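Local coordinates for histone-lysine N-methyltransferase, H3 lysine-9 specific SUVH4 (Arabidopsis thaliana, PDB 4QEO), which methylates histone H3 to lay down a mark of transcriptional repression, and binds methylated DNA, so linking DNA methylation to gene silencing, at residues Y25-C28 / V29-K32; M93-E96 / K97-S100; K156-E160 / Y161-V165; K308-G312 / N313-V317; C471-S474 / S475-D478. All blocks are in the same frame, centred on the assembly; numbering follows the deposited sequence.

Contact 1: Y25-C28 / V29-K32; sequences YLLC and VQAK
Tyr25 and Val29 stand one turn apart on the last turns of helix 10-30, and the valine leans its CG2 methyl over one face of the tyrosine ring. The two side chains cross obliquely. Val29 CG2 sits 3.9 Å from the centroid of the Tyr25 ring and 21° off its normal, a CH-pi contact. The methyl is shifted toward the rim, and its closest ring atom is Tyr25 CE1, with Val29 CG2 at 3.7 Å. Tyr25 CG lies anti to the backbone N (chi1 168°), which puts the ring beside its own carbonyl carbon, where the Val29 methyl covers one face. The backbone below is regular. Val29 N bonds to Tyr25 O at 2.9 Å, and Gln30 N to Leu26 O at 2.9 Å. Ala31 N reaches Leu27 O at 3.0 Å. Past the end of the helix, Lys32 leaves helical phi/psi with a positive phi of 61°, in a Schellman motif. Outside the turn, Leu26 and Val29 both rest on Val317 of the pre-SET region, while Cys28 and Val29 touch Pro36 at the start of the next helix. An alanine at Tyr25 takes away the ring under Val29 CG2 and is likely to leave a gap beside Asp37 and Arg323. The side-chain contact is thus apolar and dispersive, and the polar bonding between the segments belongs to the main chain.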
loop_
_atom_site.group_PDB
_atom_site.type_symbol
_atom_site.label_atom_id
_atom_site.label_comp_id
_atom_site.label_asym_id
_atom_site.label_seq_id
_atom_site.Cartn_x
_atom_site.Cartn_y
_atom_site.Cartn_z
ATOM N N TYR A 25 2.616 -12.684 3.647
ATOM C CA TYR A 25 3.996 -12.328 3.375
ATOM C C TYR A 25 4.740 -11.930 4.641
ATOM O O TYR A 25 5.812 -12.449 4.913
ATOM C CB TYR A 25 4.033 -11.172 2.384
ATOM C CG TYR A 25 5.370 -10.499 2.210
ATOM C CD1 TYR A 25 6.456 -11.183 1.692
ATOM C CD2 TYR A 25 5.526 -9.145 2.505
ATOM C CE1 TYR A 25 7.678 -10.549 1.490
ATOM C CE2 TYR A 25 6.740 -8.499 2.307
ATOM C CZ TYR A 25 7.813 -9.205 1.813
ATOM O OH TYR A 25 9.017 -8.558 1.625
ATOM N N LEU A 26 4.185 -10.991 5.401
ATOM C CA LEU A 26 4.885 -10.536 6.596
ATOM C C LEU A 26 5.009 -11.660 7.634
ATOM O O LEU A 26 6.019 -11.747 8.338
ATOM C CB LEU A 26 4.229 -9.287 7.182
ATOM C CG LEU A 26 4.295 -8.063 6.266
ATOM C CD1 LEU A 26 3.479 -6.903 6.846
ATOM C CD2 LEU A 26 5.734 -7.641 6.029
ATOM N N LEU A 27 3.997 -12.522 7.716
ATOM C CA LEU A 27 4.109 -13.689 8.583
ATOM C C LEU A 27 5.248 -14.605 8.156
ATOM O O LEU A 27 5.938 -15.162 9.011
ATOM C CB LEU A 27 2.809 -14.480 8.640
ATOM C CG LEU A 27 1.642 -13.908 9.433
ATOM C CD1 LEU A 27 0.367 -14.650 9.054
ATOM C CD2 LEU A 27 1.889 -14.001 10.952
ATOM N N CYS A 28 5.438 -14.787 6.845
ATOM C CA CYS A 28 6.543 -15.617 6.354
ATOM C C CYS A 28 7.902 -14.953 6.577
ATOM O O CYS A 28 8.885 -15.631 6.881
ATOM C CB CYS A 28 6.358 -15.980 4.865
ATOM S SG CYS A 28 4.916 -17.012 4.595
ATOM N N VAL A 29 7.958 -13.631 6.417
ATOM C CA VAL A 29 9.164 -12.877 6.758
ATOM C C VAL A 29 9.529 -13.093 8.247
ATOM O O VAL A 29 10.685 -13.381 8.588
ATOM C CB VAL A 29 9.002 -11.369 6.458
ATOM C CG1 VAL A 29 10.166 -10.566 7.052
ATOM C CG2 VAL A 29 8.888 -11.117 4.942
ATOM N N GLN A 30 8.532 -12.974 9.120
ATOM C CA GLN A 30 8.736 -13.187 10.552
ATOM C C GLN A 30 9.217 -14.606 10.840
ATOM O O GLN A 30 10.100 -14.821 11.677
ATOM C CB GLN A 30 7.455 -12.901 11.342
ATOM C CG GLN A 30 7.573 -13.217 12.837
ATOM C CD GLN A 30 6.478 -12.576 13.674
ATOM O OE1 GLN A 30 6.725 -11.607 14.398
ATOM N NE2 GLN A 30 5.267 -13.122 13.594
ATOM N N ALA A 31 8.639 -15.572 10.133
ATOM C CA ALA A 31 9.024 -16.970 10.303
ATOM C C ALA A 31 10.366 -17.243 9.643
ATOM O O ALA A 31 10.875 -18.357 9.710
ATOM C CB ALA A 31 7.954 -17.897 9.750
ATOM N N LYS A 32 10.929 -16.220 9.003
ATOM C CA LYS A 32 12.269 -16.287 8.435
ATOM C C LYS A 32 12.385 -17.373 7.354
ATOM O O LYS A 32 13.429 -18.001 7.193
ATOM C CB LYS A 32 13.309 -16.489 9.551
ATOM C CG LYS A 32 14.688 -15.915 9.251
ATOM C CD LYS A 32 15.543 -15.787 10.511
ATOM C CE LYS A 32 14.967 -14.769 11.484
ATOM N NZ LYS A 32 15.899 -14.491 12.623
#

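Contact 2: M93-E96 / K97-S100; sequences MEYE and KEYS
Tyr95 and Tyr99 lie side by side and point the same way, and they make the close-packed part of this turn. Tyr95 O accepts a hydrogen bond from Tyr99 N at 3.1 Å. The donor lies close to the line of the C=O bond, though the N-H itself is bent away from straight. The same oxygen lies in the plane of the Tyr99 ring, at its edge, with Tyr99 CD2 3.6 Å from Tyr95 O. Both tyrosines have CG anti to the carbonyl carbon (chi1 -75° and -63°), which sends the rings off in a common direction. They meet through Tyr95 CD2 and Tyr99 CE2, 4.1 Å apart, with the Tyr99 atom at the edge of the Tyr95 ring. Tyr95 is buried, and its OH is hydrogen-bonded to Lys55 N.

The other side is looser and wet. A water donates to Glu94 O at 2.7 Å and accepts from Glu98 N at 3.0 Å, and so bridges the two segments. Its third bond, to Glu98 OE1, is weak. The carboxylates of Glu94 and Glu98 come near each other, with Glu94 OE2 4.8 Å from Glu98 OE1. Arg54 forms a salt bridge to each, which probably offsets their like charge. Glu96 and Lys97 are exposed.

The turn begins in a short 3-10 segment of the SRA domain that includes Tyr95, and Met93 packs on a phosphate of the bound DNA. It belongs to the loop that joins strand 88-91 to strand 106-112, antiparallel neighbours in the large mixed sheet, and Tyr95 packs against Leu104 of the same loop.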
loop_
_atom_site.group_PDB
_atom_site.type_symbol
_atom_site.label_atom_id
_atom_site.label_comp_id
_atom_site.label_asym_id
_atom_site.label_seq_id
_atom_site.Cartn_x
_atom_site.Cartn_y
_atom_site.Cartn_z
ATOM N N MET A 93 -4.016 -25.900 -22.929
ATOM C CA MET A 93 -5.042 -26.705 -23.607
ATOM C C MET A 93 -6.215 -27.082 -22.693
ATOM O O MET A 93 -7.251 -27.517 -23.177
ATOM C CB MET A 93 -4.447 -27.989 -24.213
ATOM C CG MET A 93 -3.264 -27.777 -25.133
ATOM S SD MET A 93 -3.612 -26.623 -26.476
ATOM C CE MET A 93 -4.907 -27.480 -27.380
ATOM N N GLU A 94 -6.063 -26.916 -21.384
ATOM C CA GLU A 94 -7.163 -27.205 -20.463
ATOM C C GLU A 94 -8.372 -26.299 -20.742
ATOM O O GLU A 94 -9.519 -26.633 -20.428
ATOM C CB GLU A 94 -6.699 -27.040 -19.015
ATOM C CG GLU A 94 -7.733 -27.445 -17.980
ATOM C CD GLU A 94 -7.773 -26.496 -16.802
ATOM O OE1 GLU A 94 -6.780 -26.433 -16.046
ATOM O OE2 GLU A 94 -8.799 -25.802 -16.641
ATOM N N TYR A 95 -8.103 -25.152 -21.355
ATOM C CA TYR A 95 -9.135 -24.161 -21.622
ATOM C C TYR A 95 -9.786 -24.366 -22.975
ATOM O O TYR A 95 -10.643 -23.590 -23.401
ATOM C CB TYR A 95 -8.524 -22.771 -21.562
ATOM C CG TYR A 95 -8.232 -22.298 -20.164
ATOM C CD1 TYR A 95 -7.055 -22.654 -19.512
ATOM C CD2 TYR A 95 -9.139 -21.493 -19.493
ATOM C CE1 TYR A 95 -6.800 -22.203 -18.216
ATOM C CE2 TYR A 95 -8.894 -21.050 -18.232
ATOM C CZ TYR A 95 -7.726 -21.396 -17.593
ATOM O OH TYR A 95 -7.504 -20.941 -16.313
ATOM N N GLU A 96 -9.374 -25.424 -23.647
ATOM C CA GLU A 96 -9.743 -25.637 -25.041
ATOM C C GLU A 96 -11.250 -25.710 -25.265
ATOM O O GLU A 96 -11.784 -25.083 -26.188
ATOM C CB GLU A 96 -9.015 -26.877 -25.552
ATOM C CG GLU A 96 -9.817 -27.881 -26.312
ATOM C CD GLU A 96 -8.938 -29.043 -26.732
ATOM O OE1 GLU A 96 -8.472 -29.776 -25.831
ATOM O OE2 GLU A 96 -8.689 -29.195 -27.949
ATOM N N LYS A 97 -11.934 -26.438 -24.389
ATOM C CA LYS A 97 -13.370 -26.641 -24.510
ATOM C C LYS A 97 -14.144 -25.368 -24.195
ATOM O O LYS A 97 -15.169 -25.088 -24.808
ATOM C CB LYS A 97 -13.816 -27.780 -23.586
ATOM C CG LYS A 97 -13.659 -29.170 -24.186
ATOM C CD LYS A 97 -14.689 -29.401 -25.282
ATOM C CE LYS A 97 -14.902 -30.886 -25.557
ATOM N NZ LYS A 97 -16.098 -31.136 -26.417
ATOM N N GLU A 98 -13.642 -24.595 -23.239
ATOM C CA GLU A 98 -14.251 -23.325 -22.872
ATOM C C GLU A 98 -14.163 -22.265 -23.970
ATOM O O GLU A 98 -15.059 -21.432 -24.108
ATOM C CB GLU A 98 -13.590 -22.777 -21.609
ATOM C CG GLU A 98 -14.263 -23.172 -20.334
ATOM C CD GLU A 98 -13.398 -22.841 -19.126
ATOM O OE1 GLU A 98 -12.408 -23.567 -18.888
ATOM O OE2 GLU A 98 -13.694 -21.854 -18.423
ATOM N N TYR A 99 -13.073 -22.276 -24.726
ATOM C CA TYR A 99 -12.870 -21.293 -25.784
ATOM C C TYR A 99 -12.772 -22.016 -27.118
ATOM O O TYR A 99 -11.774 -21.900 -27.828
ATOM C CB TYR A 99 -11.624 -20.435 -25.493
ATOM C CG TYR A 99 -11.780 -19.618 -24.229
ATOM C CD1 TYR A 99 -12.156 -18.281 -24.279
ATOM C CD2 TYR A 99 -11.602 -20.195 -22.980
ATOM C CE1 TYR A 99 -12.335 -17.536 -23.114
ATOM C CE2 TYR A 99 -11.783 -19.459 -21.808
ATOM C CZ TYR A 99 -12.152 -18.131 -21.882
ATOM O OH TYR A 99 -12.329 -17.401 -20.720
ATOM N N SER A 100 -13.821 -22.769 -27.450
ATOM C CA SER A 100 -13.777 -23.711 -28.578
ATOM C C SER A 100 -13.686 -23.032 -29.943
ATOM O O SER A 100 -13.357 -23.666 -30.939
ATOM C CB SER A 100 -14.956 -24.702 -28.538
ATOM O OG SER A 100 -16.209 -24.039 -28.423
HETATM O O HOH W 1 -12.009 -25.961 -21.180
#

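Contact 3: K156-E160 / Y161-V165; sequences KHCCE and YNVPV
Cys158 and Val163 meet where the chain turns back at the end of helix 151-161, in a Schellman motif of the SRA domain. Asn162 is the residue that leaves the helix, with a positive phi of 58°. The chain then runs through Val163 and Pro164 into strand 165-172.

The main-chain hydrogen bonds come first. Tyr161 N bonds to His157 O at 2.9 Å and more weakly to Cys158 O. Val163 N bonds to Cys158 O at 3.0 Å. A water lies near Cys158 O and Val163 O.

The charged pair is within the helix. Lys156 NZ and Glu160 OE2 form a salt bridge of 2.7 Å, one turn apart. The lysine meets the syn side of the carboxylate, 16° out of its plane. The other oxygen, Glu160 OE1, lies in the plane of the His157 ring at its edge. His157 ND1 is itself bonded to Pro105 O.

The aromatic group is Tyr161. Its ring turns an edge to the helix end, with Tyr161 CD2 3.4 Å from His157 O and the oxygen in the ring plane.

The apolar contacts gather round the sulfur of Cys158, a buried residue. Cys158 SG lies anti to the carbonyl carbon (chi1 -73°), where it meets Val165. Ala107 of strand 106-112 packs on both Cys158 and Val165, and Val190 also covers Cys158. The sulfur touches the valine through one methyl, with Cys158 SG 3.7 Å from Val165 CG2.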
loop_
_atom_site.group_PDB
_atom_site.type_symbol
_atom_site.label_atom_id
_atom_site.label_comp_id
_atom_site.label_asym_id
_atom_site.label_seq_id
_atom_site.Cartn_x
_atom_site.Cartn_y
_atom_site.Cartn_z
ATOM N N LYS A 156 1.361 -16.262 -30.674
ATOM C CA LYS A 156 1.017 -16.432 -32.098
ATOM C C LYS A 156 -0.496 -16.563 -32.288
ATOM O O LYS A 156 -1.086 -15.963 -33.197
ATOM C CB LYS A 156 1.765 -17.645 -32.688
ATOM C CG LYS A 156 1.066 -18.366 -33.860
ATOM C CD LYS A 156 1.932 -19.590 -34.307
ATOM C CE LYS A 156 1.179 -20.585 -35.219
ATOM N NZ LYS A 156 0.908 -20.012 -36.560
ATOM N N HIS A 157 -1.138 -17.339 -31.419
ATOM C CA HIS A 157 -2.584 -17.511 -31.546
ATOM C C HIS A 157 -3.315 -16.198 -31.234
ATOM O O HIS A 157 -4.348 -15.899 -31.841
ATOM C CB HIS A 157 -3.092 -18.661 -30.657
ATOM C CG HIS A 157 -2.680 -20.024 -31.150
ATOM N ND1 HIS A 157 -2.521 -21.106 -30.312
ATOM C CD2 HIS A 157 -2.372 -20.466 -32.396
ATOM C CE1 HIS A 157 -2.164 -22.166 -31.024
ATOM N NE2 HIS A 157 -2.053 -21.798 -32.290
ATOM N N CYS A 158 -2.784 -15.426 -30.290
ATOM C CA CYS A 158 -3.359 -14.111 -30.015
ATOM C C CYS A 158 -3.376 -13.240 -31.263
ATOM O O CYS A 158 -4.402 -12.601 -31.580
ATOM C CB CYS A 158 -2.583 -13.392 -28.906
ATOM S SG CYS A 158 -2.853 -14.048 -27.258
ATOM N N CYS A 159 -2.230 -13.185 -31.939
ATOM C CA CYS A 159 -2.105 -12.460 -33.208
ATOM C C CYS A 159 -3.137 -12.943 -34.214
ATOM O O CYS A 159 -3.826 -12.143 -34.847
ATOM C CB CYS A 159 -0.702 -12.686 -33.812
ATOM S SG CYS A 159 -0.429 -11.805 -35.374
ATOM N N GLU A 160 -3.234 -14.258 -34.357
ATOM C CA GLU A 160 -4.125 -14.853 -35.356
ATOM C C GLU A 160 -5.627 -14.670 -35.058
ATOM O O GLU A 160 -6.446 -14.688 -35.976
ATOM C CB GLU A 160 -3.774 -16.329 -35.541
ATOM C CG GLU A 160 -2.473 -16.465 -36.363
ATOM C CD GLU A 160 -1.838 -17.836 -36.296
ATOM O OE1 GLU A 160 -2.342 -18.694 -35.542
ATOM O OE2 GLU A 160 -0.819 -18.038 -37.004
ATOM N N TYR A 161 -5.973 -14.480 -33.789
ATOM C CA TYR A 161 -7.386 -14.295 -33.400
ATOM C C TYR A 161 -7.793 -12.910 -32.890
ATOM O O TYR A 161 -8.940 -12.716 -32.463
ATOM C CB TYR A 161 -7.789 -15.330 -32.362
ATOM C CG TYR A 161 -8.019 -16.671 -32.969
ATOM C CD1 TYR A 161 -9.255 -16.983 -33.521
ATOM C CD2 TYR A 161 -6.998 -17.620 -33.032
ATOM C CE1 TYR A 161 -9.486 -18.207 -34.098
ATOM C CE2 TYR A 161 -7.221 -18.861 -33.615
ATOM C CZ TYR A 161 -8.469 -19.142 -34.143
ATOM O OH TYR A 161 -8.728 -20.351 -34.726
ATOM N N ASN A 162 -6.872 -11.962 -32.979
ATOM C CA ASN A 162 -7.069 -10.623 -32.465
ATOM C C ASN A 162 -7.388 -10.565 -30.965
ATOM O O ASN A 162 -8.153 -9.710 -30.517
ATOM C CB ASN A 162 -8.130 -9.892 -33.301
ATOM C CG ASN A 162 -7.617 -9.507 -34.646
ATOM O OD1 ASN A 162 -6.408 -9.516 -34.872
ATOM N ND2 ASN A 162 -8.525 -9.176 -35.571
ATOM N N VAL A 163 -6.799 -11.479 -30.200
ATOM C CA VAL A 163 -7.001 -11.523 -28.743
ATOM C C VAL A 163 -5.961 -10.655 -28.055
ATOM O O VAL A 163 -4.764 -10.862 -28.240
ATOM C CB VAL A 163 -6.875 -12.974 -28.221
ATOM C CG1 VAL A 163 -6.888 -13.032 -26.663
ATOM C CG2 VAL A 163 -7.978 -13.823 -28.803
ATOM N N PRO A 164 -6.410 -9.667 -27.264
ATOM C CA PRO A 164 -5.460 -8.755 -26.636
ATOM C C PRO A 164 -4.763 -9.377 -25.441
ATOM O O PRO A 164 -5.266 -10.313 -24.807
ATOM C CB PRO A 164 -6.345 -7.606 -26.152
ATOM C CG PRO A 164 -7.652 -8.222 -25.930
ATOM C CD PRO A 164 -7.800 -9.326 -26.937
ATOM N N VAL A 165 -3.604 -8.819 -25.136
ATOM C CA VAL A 165 -2.768 -9.300 -24.046
ATOM C C VAL A 165 -2.575 -8.136 -23.074
ATOM O O VAL A 165 -2.377 -6.995 -23.517
ATOM C CB VAL A 165 -1.396 -9.798 -24.630
ATOM C CG1 VAL A 165 -0.420 -10.074 -23.571
ATOM C CG2 VAL A 165 -1.601 -11.086 -25.446
HETATM O O HOH W 2 -3.618 -9.684 -30.457
#

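Contact 4: K308-G312 / N313-V317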
loop_
_atom_site.group_PDB
_atom_site.type_symbol
_atom_site.label_atom_id
_atom_site.label_comp_id
_atom_site.label_asym_id
_atom_site.label_seq_id
_atom_site.Cartn_x
_atom_site.Cartn_y
_atom_site.Cartn_z
ATOM N N LYS A 308 4.934 -11.145 25.559
ATOM C CA LYS A 308 3.930 -11.873 26.323
ATOM C C LYS A 308 2.635 -11.073 26.406
ATOM O O LYS A 308 1.540 -11.626 26.276
ATOM C CB LYS A 308 4.443 -12.192 27.725
ATOM C CG LYS A 308 5.609 -13.162 27.753
ATOM C CD LYS A 308 5.977 -13.526 29.185
ATOM C CE LYS A 308 7.075 -14.572 29.224
ATOM N NZ LYS A 308 6.714 -15.768 28.411
ATOM N N LEU A 309 2.767 -9.766 26.614
ATOM C CA LEU A 309 1.614 -8.877 26.597
ATOM C C LEU A 309 0.894 -8.960 25.254
ATOM O O LEU A 309 -0.331 -8.855 25.194
ATOM C CB LEU A 309 2.030 -7.430 26.865
ATOM C CG LEU A 309 2.223 -6.968 28.310
ATOM C CD1 LEU A 309 2.704 -5.526 28.333
ATOM C CD2 LEU A 309 0.936 -7.124 29.121
ATOM N N ASN A 310 1.647 -9.139 24.173
ATOM C CA ASN A 310 1.000 -9.214 22.856
ATOM C C ASN A 310 0.373 -10.576 22.525
ATOM O O ASN A 310 -0.198 -10.767 21.447
ATOM C CB ASN A 310 1.953 -8.774 21.746
ATOM C CG ASN A 310 2.243 -7.293 21.790
ATOM O OD1 ASN A 310 1.380 -6.472 21.473
ATOM N ND2 ASN A 310 3.463 -6.939 22.184
ATOM N N GLY A 311 0.475 -11.517 23.456
ATOM C CA GLY A 311 -0.094 -12.835 23.256
ATOM C C GLY A 311 0.961 -13.882 22.974
ATOM O O GLY A 311 0.650 -14.987 22.530
ATOM N N GLY A 312 2.216 -13.532 23.224
ATOM C CA GLY A 312 3.310 -14.473 23.085
ATOM C C GLY A 312 4.099 -14.298 21.806
ATOM O O GLY A 312 4.889 -15.164 21.437
ATOM N N ASN A 313 3.899 -13.172 21.131
ATOM C CA ASN A 313 4.557 -12.926 19.852
ATOM C C ASN A 313 4.726 -11.440 19.567
ATOM O O ASN A 313 3.968 -10.614 20.064
ATOM C CB ASN A 313 3.775 -13.600 18.723
ATOM C CG ASN A 313 2.278 -13.644 18.998
ATOM O OD1 ASN A 313 1.634 -12.609 19.173
ATOM N ND2 ASN A 313 1.719 -14.850 19.028
ATOM N N PHE A 314 5.733 -11.103 18.771
ATOM C CA PHE A 314 5.945 -9.722 18.363
ATOM C C PHE A 314 4.997 -9.317 17.237
ATOM O O PHE A 314 4.869 -10.026 16.237
ATOM C CB PHE A 314 7.399 -9.495 17.958
ATOM C CG PHE A 314 8.358 -9.661 19.092
ATOM C CD1 PHE A 314 8.528 -8.645 20.021
ATOM C CD2 PHE A 314 9.068 -10.841 19.252
ATOM C CE1 PHE A 314 9.404 -8.797 21.088
ATOM C CE2 PHE A 314 9.951 -10.995 20.312
ATOM C CZ PHE A 314 10.116 -9.971 21.231
ATOM N N PRO A 315 4.305 -8.185 17.427
ATOM C CA PRO A 315 3.342 -7.656 16.456
ATOM C C PRO A 315 4.035 -7.027 15.249
ATOM O O PRO A 315 3.420 -6.917 14.187
ATOM C CB PRO A 315 2.565 -6.611 17.269
ATOM C CG PRO A 315 3.521 -6.188 18.347
ATOM C CD PRO A 315 4.306 -7.422 18.691
ATOM N N TYR A 316 5.299 -6.642 15.403
ATOM C CA TYR A 316 6.048 -6.045 14.305
ATOM C C TYR A 316 7.095 -6.998 13.791
ATOM O O TYR A 316 7.662 -7.775 14.561
ATOM C CB TYR A 316 6.764 -4.765 14.729
ATOM C CG TYR A 316 5.876 -3.652 15.228
ATOM C CD1 TYR A 316 5.118 -2.886 14.346
ATOM C CD2 TYR A 316 5.831 -3.338 16.583
ATOM C CE1 TYR A 316 4.321 -1.856 14.798
ATOM C CE2 TYR A 316 5.036 -2.312 17.050
ATOM C CZ TYR A 316 4.288 -1.571 16.160
ATOM O OH TYR A 316 3.508 -0.548 16.637
ATOM N N VAL A 317 7.355 -6.919 12.487
ATOM C CA VAL A 317 8.458 -7.638 11.882
ATOM C C VAL A 317 9.548 -6.629 11.534
ATOM O O VAL A 317 9.268 -5.463 11.250
ATOM C CB VAL A 317 8.010 -8.447 10.628
ATOM C CG1 VAL A 317 7.691 -7.529 9.463
ATOM C CG2 VAL A 317 9.068 -9.465 10.247
#
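A chi1 of -70° sets Asn310 CG anti to the carbonyl carbon, and a chi2 of -71° turns the amide so that it lies against the Pro315 ring. The two side chains cross at about a right angle. Asn310 ND2 is 3.6 Å from Pro315 CD, and Asn310 OD1 is 3.8 Å from Pro315 CG. Asn310 CB meets the main chain at Asn313 O, 3.2 Å away. The chain folds back through two glycines. Gly311 and Gly312 both have positive phi, at values where a CB would press on the carbonyl O of the residue before. Gly311 N bonds back into the last helical turn, to Lys308 O at 3.0 Å. Asn313 then places its OD1 3.5 Å from Asn310 O. Both are acceptors, and Arg328 reaches each by a weak hydrogen bond. Asn310 is buried, and its OD1 takes a hydrogen bond from Phe332 N. Putting an alanine at Asn310 would probably leave Phe332 N without this acceptor and open a gap beside the Pro315 ring. Gly312 O is bonded to Ser301 OG. The side chain of Asn310 is about 5 Å from that of Cys306, which binds zinc. A Schellman motif at Gly311 follows helix 305-309, and the chain leads on to strand 316-317, in the pre-SET domain with its triangular three-zinc cluster.

Contact 5: C471-S474 / S475-D478; sequences CVLS and SHQD
Leu473 ends the strand 467-473, and the chain then bends so that His476 O comes back over its side chain. The backbone is extended through Leu473. It breaks at Ser474, where psi falls to -48°, and Ser475 is also turned before His476 straightens again. A water sits inside the bend. It accepts from Ser474 N at 2.9 Å and from His476 N at 3.2 Å, so two backbone N-H groups share one oxygen.

The bend lies in the SET domain, at the start of the loop that leads from strand 467-473 to its antiparallel partner, strand 483-488. Leu473 also has backbone bonds to Val331 of the short strand 331-332, in the pre-SET region, and to Glu333 just after it.

Leu473 carries the side-chain contact. Its CB is 3.3 Å from His476 O, and Leu473 CD2 is 3.4 Å from the same oxygen. That methyl also meets the imidazole obliquely, with Leu473 CD2 3.8 Å from His476 ND1. Leu473 CD1 touches the backbone at Gln477 CA. His476 CG stands between its own backbone N and carbonyl carbon (chi1 62°), and this sets the ring next to Leu473 CD2, with the water over the centre of one face. His476 ND1 accepts from Asp478 N at 3.0 Å, with the donor 15° out of the ring plane, which probably fixes the turn of the imidazole. Asp478 OD2 forms a salt bridge to Arg480, and Ser474 OG is bonded to Arg483.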
loop_
_atom_site.group_PDB
_atom_site.type_symbol
_atom_site.label_atom_id
_atom_site.label_comp_id
_atom_site.label_asym_id
_atom_site.label_seq_id
_atom_site.Cartn_x
_atom_site.Cartn_y
_atom_site.Cartn_z
ATOM N N CYS A 471 -4.563 1.211 17.990
ATOM C CA CYS A 471 -4.308 1.601 19.374
ATOM C C CYS A 471 -3.025 0.955 19.870
ATOM O O CYS A 471 -2.814 -0.242 19.694
ATOM C CB CYS A 471 -5.479 1.223 20.290
ATOM S SG CYS A 471 -6.935 2.295 20.107
ATOM N N VAL A 472 -2.166 1.765 20.481
ATOM C CA VAL A 472 -0.884 1.290 20.984
ATOM C C VAL A 472 -0.699 1.721 22.442
ATOM O O VAL A 472 -0.914 2.887 22.769
ATOM C CB VAL A 472 0.286 1.871 20.157
ATOM C CG1 VAL A 472 1.628 1.395 20.715
ATOM C CG2 VAL A 472 0.144 1.508 18.688
ATOM N N LEU A 473 -0.322 0.776 23.304
ATOM C CA LEU A 473 0.097 1.086 24.673
ATOM C C LEU A 473 1.607 0.861 24.810
ATOM O O LEU A 473 2.135 -0.163 24.366
ATOM C CB LEU A 473 -0.660 0.212 25.680
ATOM C CG LEU A 473 -2.156 0.502 25.836
ATOM C CD1 LEU A 473 -2.857 -0.618 26.598
ATOM C CD2 LEU A 473 -2.383 1.841 26.519
ATOM N N SER A 474 2.306 1.818 25.409
ATOM C CA SER A 474 3.760 1.695 25.578
ATOM C C SER A 474 4.207 2.236 26.923
ATOM O O SER A 474 4.974 1.585 27.639
ATOM C CB SER A 474 4.514 2.438 24.471
ATOM O OG SER A 474 3.987 3.746 24.275
ATOM N N SER A 475 3.742 3.433 27.261
ATOM C CA SER A 475 4.144 4.035 28.539
ATOM C C SER A 475 3.232 3.643 29.692
ATOM O O SER A 475 3.612 3.792 30.848
ATOM C CB SER A 475 4.232 5.556 28.441
ATOM O OG SER A 475 2.943 6.115 28.289
ATOM N N HIS A 476 2.039 3.141 29.380
ATOM C CA HIS A 476 1.113 2.667 30.414
ATOM C C HIS A 476 0.123 1.644 29.850
ATOM O O HIS A 476 0.170 1.313 28.668
ATOM C CB HIS A 476 0.355 3.834 31.052
ATOM C CG HIS A 476 -0.503 4.592 30.083
ATOM N ND1 HIS A 476 -1.649 4.066 29.532
ATOM C CD2 HIS A 476 -0.378 5.839 29.572
ATOM C CE1 HIS A 476 -2.195 4.955 28.720
ATOM N NE2 HIS A 476 -1.443 6.041 28.729
ATOM N N GLN A 477 -0.770 1.158 30.708
ATOM C CA GLN A 477 -1.684 0.072 30.368
ATOM C C GLN A 477 -3.138 0.496 30.457
ATOM O O GLN A 477 -4.019 -0.343 30.599
ATOM C CB GLN A 477 -1.483 -1.107 31.313
ATOM C CG GLN A 477 -1.196 -2.419 30.632
ATOM C CD GLN A 477 0.283 -2.716 30.589
ATOM O OE1 GLN A 477 0.981 -2.308 29.662
ATOM N NE2 GLN A 477 0.775 -3.421 31.601
ATOM N N ASP A 478 -3.388 1.797 30.381
ATOM C CA ASP A 478 -4.751 2.315 30.440
ATOM C C ASP A 478 -5.322 2.522 29.032
ATOM O O ASP A 478 -5.082 3.538 28.387
ATOM C CB ASP A 478 -4.786 3.615 31.264
ATOM C CG ASP A 478 -6.180 3.968 31.750
ATOM O OD1 ASP A 478 -7.157 3.640 31.045
ATOM O OD2 ASP A 478 -6.298 4.572 32.841
HETATM O O HOH W 3 0.652 3.917 26.604
#

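The five contacts follow one another along the chain. Contact 1 closes the long N-terminal helix 10-30. Contacts 2 and 3 share the SRA domain, their centres 15 Å apart. Contact 2 precedes strand 106-112, and contact 3 leads into strand 165-172, its parallel neighbour in the same sheet. Contact 4 is in the pre-SET region and contact 5 in the SET domain, 14 Å apart between centres. Contacts 1 and 4 are also 14 Å apart between centres. Leu309 of contact 4 meets Gln477 of contact 5. The SRA pair lies 49 to 59 Å from contacts 4 and 5, between centres. The end of helix 10-30 thus packs on the pre-SET region, far from the two SRA contacts.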